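Local coordinates for protein TonB-dependent siderophore receptor (Pseudomonas aeruginosa 39016, PDB 5NEC) that probably takes up iron-loaded siderophores across the outer membrane, a TonB-dependent transport step that siderophore-drug conjugates can exploit, at residues A[558-563]-A[578-583]. Sequence-based numbering, arbitrary orientation.
Sequences RTDKDN and QSRVDG. With C8E ((hydroxyethyloxy)tri(ethyloxy)octane), chain D.
Thr559 with Val581 and Lys561 with Ser579 are the hydrogen-bonded pairs of an antiparallel ladder whose short strand axes run 175° apart. Thr559 N reaches Val581 O at 2.8 Å and Val581 N returns to Thr559 O at 2.9 Å; Lys561 and Ser579 close the second ring likewise. In the non-hydrogen-bonded pairs between and beside them, CA-H groups of Arg558, Asp560 and Arg580 lean on carbonyl oxygens of the opposite strand.

Charge is concentrated on the face carrying Arg558, Asp560, Arg580 and Asp582. Arg558 NE meets Asp582 OD1 at 2.8 Å with an N-H...O angle of 167°; the oxygen lies near the guanidinium plane and is approached on its syn side, somewhat out of the carboxylate plane. A weak second bond from Arg558 NH2 to Asp582 OD2 (3.3 Å) makes the grip two-pronged, the two flat groups being only 22° apart. Across the other non-hydrogen-bonded pair, Asp560 OD1 makes a salt bridge to Arg580 NH1 at 2.9 Å, but here carboxylate and guanidinium planes stand nearly perpendicular. Both arginine chains start anti to the backbone N and bend at chi3; with the Arg580 guanidinium also twisted about its last torsion, Arg580 NH1 comes over one face of the Arg558 guanidinium, 3.3 Å from Arg558 NH1, a contact of two like-charged donors and not a hydrogen bond. Carbon C2 of the detergent C8E approaches the same Arg558 NH1 at 3.6 Å.

On the reverse face, Thr559, Ser579 and Val581 pack on Phe100, to which Lys561 adds a cation-pi contact. Thr559 OG1 is hydrogen-bonded to Asn536, and Ser579 OG to Thr564.

This hairpin of the TonB-dependent receptor barrel thus turns uncharged side chains and one lysine toward Phe100 of the plug domain, and two cross-strand salt bridges toward the detergent side, where the two aspartates probably offset the close approach of the arginines.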
loop_
_atom_site.group_PDB
_atom_site.type_symbol
_atom_site.label_atom_id
_atom_site.label_comp_id
_atom_site.label_asym_id
_atom_site.label_seq_id
_atom_site.Cartn_x
_atom_site.Cartn_y
_atom_site.Cartn_z
ATOM N N ARG A 558 -15.788 15.394 5.726
ATOM C CA ARG A 558 -16.026 14.923 7.077
ATOM C C ARG A 558 -16.400 13.453 7.011
ATOM O O ARG A 558 -17.292 13.078 6.252
ATOM C CB ARG A 558 -17.160 15.706 7.744
ATOM C CG ARG A 558 -17.745 14.986 8.957
ATOM C CD ARG A 558 -18.645 15.866 9.789
ATOM N NE ARG A 558 -17.905 16.923 10.462
ATOM C CZ ARG A 558 -18.456 17.832 11.261
ATOM N NH1 ARG A 558 -19.781 17.815 11.498
ATOM N NH2 ARG A 558 -17.683 18.768 11.823
ATOM N N THR A 559 -15.745 12.651 7.840
ATOM C CA THR A 559 -16.139 11.268 8.063
ATOM C C THR A 559 -16.598 11.086 9.518
ATOM O O THR A 559 -15.901 11.503 10.438
ATOM C CB THR A 559 -14.965 10.323 7.761
ATOM O OG1 THR A 559 -14.525 10.541 6.420
ATOM C CG2 THR A 559 -15.378 8.869 7.927
ATOM N N ASP A 560 -17.775 10.491 9.706
ATOM C CA ASP A 560 -18.322 10.175 11.034
ATOM C C ASP A 560 -18.507 8.682 11.103
ATOM O O ASP A 560 -19.069 8.100 10.181
ATOM C CB ASP A 560 -19.692 10.847 11.265
ATOM C CG ASP A 560 -19.588 12.324 11.623
ATOM O OD1 ASP A 560 -18.503 12.812 12.028
ATOM O OD2 ASP A 560 -20.621 13.011 11.509
ATOM N N LYS A 561 -18.062 8.077 12.201
ATOM C CA LYS A 561 -18.168 6.640 12.378
ATOM C C LYS A 561 -18.701 6.300 13.764
ATOM O O LYS A 561 -18.188 6.801 14.758
ATOM C CB LYS A 561 -16.804 6.016 12.163
ATOM C CG LYS A 561 -16.811 4.502 12.039
ATOM C CD LYS A 561 -15.516 4.005 11.413
ATOM C CE LYS A 561 -15.293 4.625 10.037
ATOM N NZ LYS A 561 -14.452 3.791 9.137
ATOM N N ASP A 562 -19.743 5.465 13.804
ATOM C CA ASP A 562 -20.319 4.936 15.047
ATOM C C ASP A 562 -19.879 3.486 15.254
ATOM O O ASP A 562 -19.755 2.733 14.291
ATOM C CB ASP A 562 -21.853 5.041 15.023
ATOM C CG ASP A 562 -22.349 6.420 15.455
ATOM O OD1 ASP A 562 -21.560 7.212 16.009
ATOM O OD2 ASP A 562 -23.540 6.726 15.263
ATOM N N ASN A 563 -19.639 3.118 16.518
ATOM C CA ASN A 563 -19.075 1.811 16.913
ATOM C C ASN A 563 -17.716 1.563 16.243
ATOM O O ASN A 563 -17.484 0.547 15.598
ATOM C CB ASN A 563 -20.079 0.671 16.675
ATOM C CG ASN A 563 -21.333 0.808 17.536
ATOM O OD1 ASN A 563 -21.332 1.501 18.555
ATOM N ND2 ASN A 563 -22.405 0.133 17.139
ATOM N N GLN A 578 -17.277 5.925 18.842
ATOM C CA GLN A 578 -17.581 6.992 17.899
ATOM C C GLN A 578 -16.348 7.845 17.506
ATOM O O GLN A 578 -15.614 8.322 18.378
ATOM C CB GLN A 578 -18.668 7.886 18.487
ATOM C CG GLN A 578 -19.125 9.021 17.584
ATOM C CD GLN A 578 -20.094 9.974 18.268
ATOM O OE1 GLN A 578 -20.314 9.901 19.476
ATOM N NE2 GLN A 578 -20.642 10.905 17.504
ATOM N N SER A 579 -16.132 8.055 16.203
ATOM C CA SER A 579 -14.995 8.863 15.719
ATOM C C SER A 579 -15.373 9.861 14.622
ATOM O O SER A 579 -16.358 9.686 13.908
ATOM C CB SER A 579 -13.834 7.970 15.244
ATOM O OG SER A 579 -14.195 7.173 14.143
ATOM N N ARG A 580 -14.576 10.916 14.504
ATOM C CA ARG A 580 -14.742 11.909 13.457
ATOM C C ARG A 580 -13.388 12.269 12.866
ATOM O O ARG A 580 -12.425 12.459 13.605
ATOM C CB ARG A 580 -15.413 13.169 14.004
ATOM C CG ARG A 580 -15.744 14.213 12.948
ATOM C CD ARG A 580 -16.028 15.575 13.546
ATOM N NE ARG A 580 -16.943 15.509 14.686
ATOM C CZ ARG A 580 -18.268 15.372 14.618
ATOM N NH1 ARG A 580 -18.898 15.273 13.449
ATOM N NH2 ARG A 580 -18.974 15.330 15.745
ATOM N N VAL A 581 -13.329 12.364 11.539
ATOM C CA VAL A 581 -12.186 12.940 10.836
ATOM C C VAL A 581 -12.701 14.040 9.919
ATOM O O VAL A 581 -13.527 13.788 9.047
ATOM C CB VAL A 581 -11.428 11.895 9.999
ATOM C CG1 VAL A 581 -10.195 12.512 9.344
ATOM C CG2 VAL A 581 -11.037 10.711 10.862
ATOM N N ASP A 582 -12.231 15.260 10.153
ATOM C CA ASP A 582 -12.444 16.392 9.247
ATOM C C ASP A 582 -11.116 16.667 8.561
ATOM O O ASP A 582 -10.057 16.596 9.198
ATOM C CB ASP A 582 -12.885 17.648 10.007
ATOM C CG ASP A 582 -14.218 17.468 10.737
ATOM O OD1 ASP A 582 -15.084 16.691 10.270
ATOM O OD2 ASP A 582 -14.408 18.104 11.794
ATOM N N GLY A 583 -11.158 16.982 7.267
ATOM C CA GLY A 583 -9.931 17.237 6.548
ATOM C C GLY A 583 -9.987 18.071 5.295
ATOM O O GLY A 583 -11.055 18.397 4.785
HETATM C C1 C8E D . -23.292 16.429 10.697
HETATM C C2 C8E D . -23.040 17.680 9.879
HETATM C C3 C8E D . -22.268 17.385 8.592
HETATM C C4 C8E D . -21.410 18.567 8.128
HETATM C C5 C8E D . -20.932 18.402 6.680
HETATM C C6 C8E D . -19.653 19.188 6.352
HETATM C C7 C8E D . -19.352 19.180 4.848
HETATM C C8 C8E D . -17.874 19.329 4.525
#